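Local coordinates for Obg-like ATPase 1 (Schizosaccharomyces pombe, PDB 1NI3), which hydrolyses ATP, and GTP less efficiently, with magnesium as cofactor, and negatively regulates the G2/M transition of the cell cycle, at residues R124-A129 / L230-E235; I308-C313 / Y377-G382. All blocks are in the same frame, centred on the assembly; numbering follows the deposited sequence.

Interaction 1. Residues R124-A129 / L230-E235; sequences RAFDDA and LVNMSE
Ala125 and Asn232 share the one hydrogen bond that joins the two segments. Ala125 N donates to Asn232 O over 3.0 Å, with an N-H...O angle of 147°. It continues the parallel pairing of strands 118-124 and 227-232 at their C-terminal ends, where Arg124 and Asn232 form a bridge.

The apolar contacts centre on Ala125. Its CB meets Val231 CG1 at 3.6 Å and Met233 CB at 4.1 Å. The rest of Met233, a selenomethionine, touches Pro264 and Asn243.

The aromatic contacts belong to Phe126. One ring edge is turned to Asn232, with Asn232 O near the ring plane, 3.3 Å from Phe126 CD2. The Asn232 amide lies 3.5 Å off, ND2 to Phe126 CE2, and its plane is 64° from that of the ring. Arg124 NE lies over one face of the Phe126 ring, near its rim, and Phe126 CZ over a face of the guanidinium.

Among the polar groups, Arg124 NE donates to Phe126 O at 2.7 Å, from above the carbonyl plane, a bond within the loop itself. The Asn232 amide has two outside partners, ND2 to Val31 O and OD1 to Val267 N; its chi1 of -178°, with CG opposite the backbone N, places it there. Ser234 is the N-cap of helix 235-238, and its OG hydrogen-bonds Asp237.

Asn232 and Met233 sit where the fourth G-motif lies in related GTPases, and Met233 is predicted to bind ATP. Both polar ends of the buried Asn232 amide are satisfied. The asparagine is therefore held in a set orientation, tying this loop to the predicted ATP-binding loop through Val31.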
loop_
_atom_site.group_PDB
_atom_site.type_symbol
_atom_site.label_atom_id
_atom_site.label_comp_id
_atom_site.label_asym_id
_atom_site.label_seq_id
_atom_site.Cartn_x
_atom_site.Cartn_y
_atom_site.Cartn_z
ATOM N N ARG A 124 -9.276 -5.408 -15.781
ATOM C CA ARG A 124 -9.105 -6.324 -16.908
ATOM C C ARG A 124 -9.088 -5.612 -18.250
ATOM O O ARG A 124 -9.972 -4.812 -18.554
ATOM C CB ARG A 124 -10.203 -7.381 -16.900
ATOM C CG ARG A 124 -10.172 -8.298 -18.100
ATOM C CD ARG A 124 -11.100 -9.471 -17.885
ATOM N NE ARG A 124 -10.981 -10.454 -18.951
ATOM C CZ ARG A 124 -11.490 -11.679 -18.886
ATOM N NH1 ARG A 124 -12.147 -12.064 -17.800
ATOM N NH2 ARG A 124 -11.341 -12.521 -19.903
ATOM N N ALA A 125 -8.074 -5.923 -19.052
ATOM C CA ALA A 125 -7.905 -5.325 -20.372
ATOM C C ALA A 125 -7.569 -6.438 -21.357
ATOM O O ALA A 125 -6.863 -6.226 -22.342
ATOM C CB ALA A 125 -6.783 -4.314 -20.350
ATOM N N PHE A 126 -8.069 -7.630 -21.082
ATOM C CA PHE A 126 -7.837 -8.751 -21.955
ATOM C C PHE A 126 -9.170 -9.448 -22.113
ATOM O O PHE A 126 -10.058 -9.304 -21.271
ATOM C CB PHE A 126 -6.808 -9.690 -21.340
ATOM C CG PHE A 126 -7.269 -10.348 -20.076
ATOM C CD1 PHE A 126 -7.885 -11.587 -20.109
ATOM C CD2 PHE A 126 -7.072 -9.737 -18.847
ATOM C CE1 PHE A 126 -8.307 -12.199 -18.933
ATOM C CE2 PHE A 126 -7.494 -10.350 -17.671
ATOM C CZ PHE A 126 -8.108 -11.586 -17.719
ATOM N N ASP A 127 -9.311 -10.197 -23.201
ATOM C CA ASP A 127 -10.544 -10.934 -23.480
ATOM C C ASP A 127 -10.273 -12.333 -24.041
ATOM O O ASP A 127 -11.164 -12.963 -24.601
ATOM C CB ASP A 127 -11.438 -10.113 -24.431
ATOM C CG ASP A 127 -10.644 -9.388 -25.517
ATOM O OD1 ASP A 127 -11.249 -8.587 -26.261
ATOM O OD2 ASP A 127 -9.420 -9.625 -25.635
ATOM N N ASP A 128 -9.035 -12.805 -23.874
ATOM C CA ASP A 128 -8.614 -14.128 -24.351
ATOM C C ASP A 128 -9.479 -15.252 -23.770
ATOM O O ASP A 128 -9.286 -16.427 -24.089
ATOM C CB ASP A 128 -7.145 -14.389 -23.982
ATOM C CG ASP A 128 -6.164 -13.583 -24.827
ATOM O OD1 ASP A 128 -5.166 -13.086 -24.254
ATOM O OD2 ASP A 128 -6.369 -13.465 -26.059
ATOM N N ALA A 129 -10.418 -14.889 -22.900
ATOM C CA ALA A 129 -11.308 -15.863 -22.281
ATOM C C ALA A 129 -12.600 -15.939 -23.094
ATOM O O ALA A 129 -13.620 -16.439 -22.609
ATOM C CB ALA A 129 -11.616 -15.460 -20.838
ATOM N N LEU A 230 -4.148 -1.804 -11.237
ATOM C CA LEU A 230 -3.270 -2.670 -12.000
ATOM C C LEU A 230 -4.033 -3.148 -13.234
ATOM O O LEU A 230 -4.851 -4.064 -13.137
ATOM C CB LEU A 230 -2.831 -3.867 -11.158
ATOM C CG LEU A 230 -2.047 -3.592 -9.876
ATOM C CD1 LEU A 230 -1.647 -4.919 -9.248
ATOM C CD2 LEU A 230 -0.805 -2.757 -10.170
ATOM N N VAL A 231 -3.783 -2.509 -14.380
ATOM C CA VAL A 231 -4.451 -2.882 -15.632
ATOM C C VAL A 231 -3.789 -4.115 -16.227
ATOM O O VAL A 231 -2.790 -4.001 -16.922
ATOM C CB VAL A 231 -4.378 -1.770 -16.696
ATOM C CG1 VAL A 231 -5.144 -2.212 -17.945
ATOM C CG2 VAL A 231 -4.957 -0.481 -16.167
ATOM N N ASN A 232 -4.364 -5.286 -15.965
ATOM C CA ASN A 232 -3.819 -6.546 -16.449
ATOM C C ASN A 232 -4.194 -6.829 -17.898
ATOM O O ASN A 232 -5.366 -6.981 -18.212
ATOM C CB ASN A 232 -4.307 -7.699 -15.561
ATOM C CG ASN A 232 -3.741 -9.032 -15.981
ATOM O OD1 ASN A 232 -2.590 -9.115 -16.392
ATOM N ND2 ASN A 232 -4.536 -10.091 -15.857
HETATM N N MSE A 233 -3.197 -6.894 -18.775
HETATM C CA MSE A 233 -3.411 -7.193 -20.188
HETATM C C MSE A 233 -2.512 -8.371 -20.604
HETATM O O MSE A 233 -1.702 -8.843 -19.809
HETATM C CB MSE A 233 -3.073 -5.970 -20.998
HETATM C CG MSE A 233 -1.628 -5.590 -20.904
HETATM SE SE MSE A 233 -1.368 -3.865 -21.763
HETATM C CE MSE A 233 -0.229 -2.918 -20.708
ATOM N N SER A 234 -2.649 -8.825 -21.851
ATOM C CA SER A 234 -1.871 -9.956 -22.372
ATOM C C SER A 234 -0.388 -9.657 -22.574
ATOM O O SER A 234 -0.010 -8.512 -22.861
ATOM C CB SER A 234 -2.438 -10.411 -23.704
ATOM O OG SER A 234 -2.389 -9.396 -24.682
ATOM N N GLU A 235 0.453 -10.684 -22.448
ATOM C CA GLU A 235 1.881 -10.490 -22.620
ATOM C C GLU A 235 2.093 -9.742 -23.918
ATOM O O GLU A 235 2.832 -8.759 -23.963
ATOM C CB GLU A 235 2.627 -11.826 -22.669
ATOM C CG GLU A 235 4.120 -11.631 -22.441
ATOM C CD GLU A 235 4.927 -12.903 -22.579
ATOM O OE1 GLU A 235 4.467 -13.953 -22.084
ATOM O OE2 GLU A 235 6.029 -12.857 -23.173
#

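Interaction 2. Residues I308-C313 / Y377-G382; sequences INYFTC and YVMESG
Asn309 O is approached by two groups from the 377-382 loop. Gly382 N donates to it at 2.8 Å in an almost straight bond, with an N-H...O angle of 177°. Ser381 CA adds a weaker CA-H...O contact at 3.5 Å. The loop meets the edge of strand 307-312 here, and the pairing continues from Phe311 to Asp383 and Ala385.

Gly382 has a positive phi, at which a beta carbon would collide with the preceding carbonyl oxygen, so glycine is fitting here. The Gly382 carbonyl also faces an aromatic edge: its O lies near the plane of the Phe311 ring, 3.3 Å from Phe311 CD1. Phe311 reaches on to helix 68-77, touching Phe70 and Leu73.

Tyr310 and Met379, a selenomethionine, make the main side-chain contact. The Met379 chain is bent at chi2 (-66°) and chi3 (-90°), which carries its methyl over one face of the Tyr310 ring. Met379 CE stands 3.6 Å from the ring centroid, offset toward Tyr310 CG and CD1, in a CH-pi contact. Its selenium is above the face but more distant, a Met-aromatic contact at long range. The ring also meets Trp321, and Tyr310 OH bonds to Ala332 O on helix 329-336. An alanine in place of Tyr310 would be likely to leave the Met379 methyl without its aromatic face and Ala332 O without this hydroxyl.

Ile308 packs more loosely, its CB 4.2 Å from Ser381 OG. That hydroxyl is bonded to Arg69 on helix 68-77, and Asn309 ND2 to Ser320.

This is a buried contact within the TGS region, away from the nucleotide site. A nearly straight backbone bond joins loop to strand edge, and beside it the contact is apolar, a methyl lying on an aromatic face.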
loop_
_atom_site.group_PDB
_atom_site.type_symbol
_atom_site.label_atom_id
_atom_site.label_comp_id
_atom_site.label_asym_id
_atom_site.label_seq_id
_atom_site.Cartn_x
_atom_site.Cartn_y
_atom_site.Cartn_z
ATOM N N ILE A 308 8.368 4.603 5.003
ATOM C CA ILE A 308 9.755 4.888 4.670
ATOM C C ILE A 308 10.548 3.912 5.535
ATOM O O ILE A 308 9.964 3.127 6.285
ATOM C CB ILE A 308 10.173 6.310 5.091
ATOM C CG1 ILE A 308 9.993 6.478 6.603
ATOM C CG2 ILE A 308 9.357 7.342 4.361
ATOM C CD1 ILE A 308 10.692 7.697 7.179
ATOM N N ASN A 309 11.872 3.965 5.457
ATOM C CA ASN A 309 12.671 3.053 6.255
ATOM C C ASN A 309 14.039 3.613 6.584
ATOM O O ASN A 309 14.491 4.605 6.009
ATOM C CB ASN A 309 12.870 1.757 5.486
ATOM C CG ASN A 309 13.720 1.959 4.251
ATOM O OD1 ASN A 309 13.582 2.964 3.554
ATOM N ND2 ASN A 309 14.602 1.011 3.971
ATOM N N TYR A 310 14.690 2.960 7.531
ATOM C CA TYR A 310 16.037 3.321 7.911
ATOM C C TYR A 310 16.704 1.955 8.072
ATOM O O TYR A 310 16.005 0.944 8.162
ATOM C CB TYR A 310 16.056 4.119 9.218
ATOM C CG TYR A 310 15.746 3.345 10.475
ATOM C CD1 TYR A 310 14.461 3.327 11.018
ATOM C CD2 TYR A 310 16.754 2.662 11.151
ATOM C CE1 TYR A 310 14.200 2.652 12.209
ATOM C CE2 TYR A 310 16.498 1.986 12.331
ATOM C CZ TYR A 310 15.223 1.988 12.855
ATOM O OH TYR A 310 14.988 1.340 14.039
ATOM N N PHE A 311 18.032 1.894 8.083
ATOM C CA PHE A 311 18.695 0.596 8.205
ATOM C C PHE A 311 19.529 0.469 9.456
ATOM O O PHE A 311 19.724 1.427 10.189
ATOM C CB PHE A 311 19.628 0.337 7.017
ATOM C CG PHE A 311 19.058 0.728 5.697
ATOM C CD1 PHE A 311 19.214 2.018 5.216
ATOM C CD2 PHE A 311 18.346 -0.192 4.935
ATOM C CE1 PHE A 311 18.672 2.384 3.996
ATOM C CE2 PHE A 311 17.800 0.168 3.714
ATOM C CZ PHE A 311 17.963 1.461 3.242
ATOM N N THR A 312 20.002 -0.744 9.698
ATOM C CA THR A 312 20.894 -1.016 10.813
ATOM C C THR A 312 21.925 -1.942 10.195
ATOM O O THR A 312 21.697 -3.141 10.043
ATOM C CB THR A 312 20.198 -1.691 12.021
ATOM O OG1 THR A 312 19.659 -2.955 11.640
ATOM C CG2 THR A 312 19.095 -0.806 12.565
ATOM N N CYS A 313 23.055 -1.362 9.797
ATOM C CA CYS A 313 24.125 -2.120 9.153
ATOM C C CYS A 313 25.188 -2.628 10.122
ATOM O O CYS A 313 25.428 -2.054 11.184
ATOM C CB CYS A 313 24.774 -1.248 8.095
ATOM S SG CYS A 313 23.550 -0.441 7.074
ATOM N N TYR A 377 13.788 14.033 16.976
ATOM C CA TYR A 377 14.341 13.862 15.638
ATOM C C TYR A 377 13.482 12.953 14.780
ATOM O O TYR A 377 13.259 11.790 15.119
ATOM C CB TYR A 377 15.755 13.275 15.689
ATOM C CG TYR A 377 16.311 12.964 14.312
ATOM C CD1 TYR A 377 16.688 13.992 13.447
ATOM C CD2 TYR A 377 16.421 11.644 13.853
ATOM C CE1 TYR A 377 17.156 13.721 12.167
ATOM C CE2 TYR A 377 16.886 11.368 12.559
ATOM C CZ TYR A 377 17.251 12.416 11.723
ATOM O OH TYR A 377 17.691 12.172 10.435
ATOM N N VAL A 378 13.005 13.490 13.663
ATOM C CA VAL A 378 12.207 12.699 12.742
ATOM C C VAL A 378 13.186 12.014 11.806
ATOM O O VAL A 378 13.984 12.674 11.135
ATOM C CB VAL A 378 11.225 13.566 11.923
ATOM C CG1 VAL A 378 10.068 14.003 12.799
ATOM C CG2 VAL A 378 11.951 14.776 11.362
HETATM N N MSE A 379 13.132 10.684 11.785
HETATM C CA MSE A 379 14.018 9.884 10.948
HETATM C C MSE A 379 13.950 10.329 9.495
HETATM O O MSE A 379 12.956 10.901 9.042
HETATM C CB MSE A 379 13.637 8.403 11.043
HETATM C CG MSE A 379 13.633 7.839 12.449
HETATM SE SE MSE A 379 15.408 7.810 13.227
HETATM C CE MSE A 379 16.000 6.053 12.660
ATOM N N GLU A 380 15.021 10.065 8.764
ATOM C CA GLU A 380 15.058 10.427 7.365
ATOM C C GLU A 380 15.247 9.154 6.550
ATOM O O GLU A 380 16.090 8.308 6.860
ATOM C CB GLU A 380 16.187 11.421 7.121
ATOM C CG GLU A 380 15.984 12.731 7.885
ATOM C CD GLU A 380 17.143 13.694 7.742
ATOM O OE1 GLU A 380 17.526 14.017 6.598
ATOM O OE2 GLU A 380 17.669 14.131 8.787
ATOM N N SER A 381 14.420 9.011 5.523
ATOM C CA SER A 381 14.447 7.847 4.662
ATOM C C SER A 381 15.867 7.484 4.294
ATOM O O SER A 381 16.598 8.300 3.746
ATOM C CB SER A 381 13.640 8.123 3.395
ATOM O OG SER A 381 13.496 6.946 2.628
ATOM N N GLY A 382 16.254 6.259 4.618
ATOM C CA GLY A 382 17.589 5.803 4.291
ATOM C C GLY A 382 18.555 5.877 5.450
ATOM O O GLY A 382 19.608 5.246 5.434
#

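In the fold
Interactions 1 and 2 reach the same mixed sheet, but on opposite sides of the chain's centre. Their nearest atoms are about 19 Å apart. Interaction 1 lies in the OBG-type G region and is partly buried. It forms near the C-terminal ends of two parallel strands beside the predicted ATP site, with the exposed, poorly ordered Asp128 at its outer side. Interaction 2 lies in the TGS region and is more fully buried, with a loop meeting the edge of a strand. Each has a single backbone hydrogen bond between its segments. Around it, interaction 1 relies on amide and guanidinium groups with polar partners, and interaction 2 on a methyl-aromatic contact.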